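Side-chain contacts in bifunctional purine biosynthetic protein ADE5,7 (Cryptococcus neoformans var. grubii serotype A, PDB 7LVO), which catalyses two ATP-dependent steps of de novo purine synthesis, its N-terminal GAR synthetase half joining phosphoribosylamine to glycine: residues G46-E49 with H50-F54; A93-S96 with I97-A101. All coordinates share one frame; numbering follows the deposited sequence.

Contact 1: residues G46-E49 with H50-F54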
loop_
_atom_site.group_PDB
_atom_site.type_symbol
_atom_site.label_atom_id
_atom_site.label_comp_id
_atom_site.label_asym_id
_atom_site.label_seq_id
_atom_site.Cartn_x
_atom_site.Cartn_y
_atom_site.Cartn_z
ATOM N N GLY A 46 -7.123 8.156 -1.712
ATOM C CA GLY A 46 -5.999 8.442 -0.855
ATOM C C GLY A 46 -4.858 9.112 -1.597
ATOM O O GLY A 46 -4.932 9.396 -2.784
ATOM N N GLY A 47 -3.776 9.357 -0.851
ATOM C CA GLY A 47 -2.619 10.006 -1.434
ATOM C C GLY A 47 -1.915 9.144 -2.454
ATOM O O GLY A 47 -1.235 9.668 -3.341
ATOM N N ARG A 48 -2.044 7.824 -2.326
ATOM C CA ARG A 48 -1.551 6.920 -3.358
ATOM C C ARG A 48 -2.209 7.217 -4.697
ATOM O O ARG A 48 -1.543 7.204 -5.738
ATOM C CB ARG A 48 -1.801 5.477 -2.943
ATOM C CG ARG A 48 -1.399 4.443 -3.993
ATOM C CD ARG A 48 -2.439 3.332 -4.101
ATOM N NE ARG A 48 -2.621 2.597 -2.857
ATOM C CZ ARG A 48 -3.652 2.739 -2.034
ATOM N NH1 ARG A 48 -4.634 3.581 -2.292
ATOM N NH2 ARG A 48 -3.698 2.010 -0.923
ATOM N N GLU A 49 -3.517 7.493 -4.692
ATOM C CA GLU A 49 -4.212 7.796 -5.941
ATOM C C GLU A 49 -3.713 9.106 -6.538
ATOM O O GLU A 49 -3.403 9.180 -7.732
ATOM C CB GLU A 49 -5.716 7.849 -5.704
ATOM C CG GLU A 49 -6.384 6.484 -5.648
ATOM C CD GLU A 49 -5.892 5.638 -4.502
ATOM O OE1 GLU A 49 -5.908 6.108 -3.344
ATOM O OE2 GLU A 49 -5.472 4.502 -4.747
ATOM N N HIS A 50 -3.622 10.160 -5.715
ATOM C CA HIS A 50 -3.131 11.430 -6.231
ATOM C C HIS A 50 -1.716 11.287 -6.776
ATOM O O HIS A 50 -1.408 11.790 -7.862
ATOM C CB HIS A 50 -3.188 12.494 -5.136
ATOM C CG HIS A 50 -2.946 13.885 -5.630
ATOM N ND1 HIS A 50 -2.873 14.974 -4.788
ATOM C CD2 HIS A 50 -2.759 14.365 -6.881
ATOM C CE1 HIS A 50 -2.650 16.065 -5.499
ATOM N NE2 HIS A 50 -2.578 15.722 -6.773
ATOM N N ALA A 51 -0.846 10.597 -6.042
ATOM C CA ALA A 51 0.522 10.401 -6.512
ATOM C C ALA A 51 0.550 9.594 -7.811
ATOM O O ALA A 51 1.340 9.888 -8.717
ATOM C CB ALA A 51 1.347 9.711 -5.427
ATOM N N LEU A 52 -0.292 8.564 -7.916
ATOM C CA LEU A 52 -0.355 7.800 -9.162
ATOM C C LEU A 52 -0.933 8.643 -10.295
ATOM O O LEU A 52 -0.385 8.671 -11.406
ATOM C CB LEU A 52 -1.178 6.527 -8.966
ATOM C CG LEU A 52 -0.542 5.457 -8.098
ATOM C CD1 LEU A 52 -1.555 4.366 -7.747
ATOM C CD2 LEU A 52 0.675 4.838 -8.792
ATOM N N ALA A 53 -2.047 9.333 -10.037
ATOM C CA ALA A 53 -2.597 10.244 -11.033
ATOM C C ALA A 53 -1.563 11.275 -11.453
ATOM O O ALA A 53 -1.498 11.655 -12.631
ATOM C CB ALA A 53 -3.850 10.939 -10.488
ATOM N N PHE A 54 -0.747 11.734 -10.500
ATOM C CA PHE A 54 0.293 12.705 -10.803
ATOM C C PHE A 54 1.218 12.194 -11.899
ATOM O O PHE A 54 1.498 12.904 -12.870
ATOM C CB PHE A 54 1.068 13.026 -9.518
ATOM C CG PHE A 54 2.334 13.803 -9.738
ATOM C CD1 PHE A 54 2.292 15.161 -10.028
ATOM C CD2 PHE A 54 3.567 13.180 -9.632
ATOM C CE1 PHE A 54 3.462 15.881 -10.220
ATOM C CE2 PHE A 54 4.742 13.896 -9.823
ATOM C CZ PHE A 54 4.687 15.246 -10.117
#

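Contact 2: residues A93-S96 with I97-A101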
loop_
_atom_site.group_PDB
_atom_site.type_symbol
_atom_site.label_atom_id
_atom_site.label_comp_id
_atom_site.label_asym_id
_atom_site.label_seq_id
_atom_site.Cartn_x
_atom_site.Cartn_y
_atom_site.Cartn_z
ATOM N N ALA A 93 -19.980 -8.106 -8.050
ATOM C CA ALA A 93 -20.360 -7.565 -9.347
ATOM C C ALA A 93 -19.750 -6.193 -9.613
ATOM O O ALA A 93 -19.215 -5.953 -10.699
ATOM C CB ALA A 93 -21.888 -7.487 -9.449
ATOM N N PHE A 94 -19.822 -5.283 -8.641
ATOM C CA PHE A 94 -19.367 -3.909 -8.834
ATOM C C PHE A 94 -20.060 -3.278 -10.043
ATOM O O PHE A 94 -19.452 -2.530 -10.815
ATOM C CB PHE A 94 -17.847 -3.840 -8.999
ATOM C CG PHE A 94 -17.074 -4.402 -7.837
ATOM C CD1 PHE A 94 -16.743 -5.753 -7.793
ATOM C CD2 PHE A 94 -16.666 -3.582 -6.798
ATOM C CE1 PHE A 94 -16.034 -6.277 -6.726
ATOM C CE2 PHE A 94 -15.948 -4.093 -5.728
ATOM C CZ PHE A 94 -15.634 -5.441 -5.691
ATOM N N ARG A 95 -21.351 -3.576 -10.204
ATOM C CA ARG A 95 -22.041 -3.217 -11.442
ATOM C C ARG A 95 -21.992 -1.715 -11.702
ATOM O O ARG A 95 -21.880 -1.281 -12.852
ATOM C CB ARG A 95 -23.495 -3.692 -11.397
ATOM C CG ARG A 95 -24.103 -3.918 -12.777
ATOM C CD ARG A 95 -25.488 -3.290 -12.916
ATOM N NE ARG A 95 -26.433 -3.774 -11.916
ATOM C CZ ARG A 95 -26.796 -3.095 -10.833
ATOM N NH1 ARG A 95 -26.313 -1.890 -10.577
ATOM N NH2 ARG A 95 -27.668 -3.639 -9.989
ATOM N N SER A 96 -22.076 -0.906 -10.645
ATOM C CA SER A 96 -22.089 0.543 -10.820
ATOM C C SER A 96 -20.866 1.022 -11.592
ATOM O O SER A 96 -20.988 1.667 -12.640
ATOM C CB SER A 96 -22.168 1.231 -9.458
ATOM O OG SER A 96 -22.101 2.636 -9.603
ATOM N N ILE A 97 -19.670 0.711 -11.091
ATOM C CA ILE A 97 -18.458 1.223 -11.726
ATOM C C ILE A 97 -18.085 0.399 -12.959
ATOM O O ILE A 97 -17.478 0.929 -13.901
ATOM C CB ILE A 97 -17.306 1.256 -10.707
ATOM C CG1 ILE A 97 -16.086 1.966 -11.298
ATOM C CG2 ILE A 97 -16.927 -0.151 -10.279
ATOM C CD1 ILE A 97 -16.340 3.413 -11.689
ATOM N N VAL A 98 -18.419 -0.892 -12.976
ATOM C CA VAL A 98 -18.105 -1.719 -14.139
ATOM C C VAL A 98 -18.944 -1.291 -15.334
ATOM O O VAL A 98 -18.437 -1.177 -16.456
ATOM C CB VAL A 98 -18.311 -3.206 -13.808
ATOM C CG1 VAL A 98 -18.174 -4.059 -15.067
ATOM C CG2 VAL A 98 -17.311 -3.649 -12.750
ATOM N N GLU A 99 -20.239 -1.038 -15.113
ATOM C CA GLU A 99 -21.093 -0.569 -16.201
ATOM C C GLU A 99 -20.686 0.827 -16.654
ATOM O O GLU A 99 -20.695 1.125 -17.854
ATOM C CB GLU A 99 -22.556 -0.587 -15.759
ATOM C CG GLU A 99 -23.539 -0.181 -16.840
ATOM C CD GLU A 99 -24.981 -0.294 -16.385
ATOM O OE1 GLU A 99 -25.212 -0.738 -15.238
ATOM O OE2 GLU A 99 -25.883 0.061 -17.173
ATOM N N TRP A 100 -20.317 1.694 -15.709
ATOM C CA TRP A 100 -19.818 3.016 -16.075
ATOM C C TRP A 100 -18.558 2.902 -16.930
ATOM O O TRP A 100 -18.458 3.514 -17.998
ATOM C CB TRP A 100 -19.542 3.836 -14.812
ATOM C CG TRP A 100 -19.187 5.261 -15.081
ATOM C CD1 TRP A 100 -20.036 6.326 -15.092
ATOM C CD2 TRP A 100 -17.886 5.787 -15.378
ATOM N NE1 TRP A 100 -19.350 7.477 -15.376
ATOM C CE2 TRP A 100 -18.029 7.177 -15.551
ATOM C CE3 TRP A 100 -16.618 5.220 -15.502
ATOM C CZ2 TRP A 100 -16.952 8.007 -15.853
ATOM C CZ3 TRP A 100 -15.550 6.045 -15.802
ATOM C CH2 TRP A 100 -15.722 7.420 -15.975
ATOM N N ALA A 101 -17.577 2.123 -16.467
ATOM C CA ALA A 101 -16.336 1.984 -17.217
ATOM C C ALA A 101 -16.593 1.448 -18.622
ATOM O O ALA A 101 -15.984 1.911 -19.592
ATOM C CB ALA A 101 -15.371 1.066 -16.470
#

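Contact 1: residues G46-E49 with H50-F54
R48 and L52, one helical turn apart, lie side by side and point the same way, the aliphatic part of the arginine running along the leucine. R48 CG comes to 3.8 Å from L52 CD1, and both side chains continue onto T341 of helix 340-344. Arginine suits this place because its methylenes can pack on leucine while its guanidinium reaches E49 and F336 O. Bends at chi2 (-138°) and chi3 (-61°) bring the guanidinium round beside E49, whose CD lies in plane at its edge. R48 NH1 forms a salt bridge of 2.8 Å to the syn lone pair of E49 OE2, which is tilted about 20° from the guanidinium plane, with a second, weak bond to OE1. The anti lone pair of that OE1 accepts the backbone N of G46 at 2.9 Å, while R48 NE is held by F336 O. These side chains belong to the start of helix 47-56, the helix of the beta-alpha-beta unit that links strands 38-44 and 62-67, with G46 as its N-cap. G46 O receives H50 N at 3.3 Å, and A53 N meets E49 O at 2.7 Å, nearly head-on. The carboxylate of E49 sits where the helix N-terminus and R48 would probably both favour its negative charge. H50 turns its ring toward strand 407-411, where ND1 bonds to H411 N and the ring meets F410 edge-to-face.

Contact 2: residues A93-S96 with I97-A101
F94 CB touches a methyl of each of two branched side chains of the next turn, 3.8 Å from V98 CG2 and 4.0 Å from I97 CG2. This is the close-packed side: V98 CG2 also comes within 3.1 Å of F94 O, and V98 N gives F94 O a hydrogen bond of 2.9 Å, close to the line of the C=O. F94 is the N-cap of helix 95-104, and its side chain and V98 both reach A124 of helix 121-126, while I97 packs on L41 and L43 of strand 38-44. Compact, branched I97 therefore suits the sheet side and V98 the side against helix 121-126. The solvent side is looser. R95 and E99 run alongside each other, E99 extended from a CG anti to its backbone N (chi1 -177°), and R95 CD is the nearest arginine side-chain atom to E99 OE1, at 3.5 Å. Their guanidinium and carboxylate planes stand 81° apart, and R95 NE stays 4.7 Å from OE1. S96 sends its hydroxyl to P87 O. With opposite charges near but not touching, any attraction between R95 and E99 is probably weak and screened by solvent, leaving backbone bonds and apolar packing to hold the turn.

Both contacts are first turns of helices in the N domain, and they follow one another along the chain: contact 1 opens helix 47-56, just after strand 38-44, and contact 2 opens helix 95-104, which leads to strand 108-111. Their centres are 22 Å apart and their nearest atoms about 12 Å, so they do not touch; strand 38-44 connects them indirectly, running into the first and packed upon by the second. Contact 1 lies close to the predicted metal site, with the R48 side chain about 8 Å from that of N333 and about 12 Å from that of E331. In contact 2, the F94 side chain is about 10 Å from that of L195, in the predicted ATP-binding region.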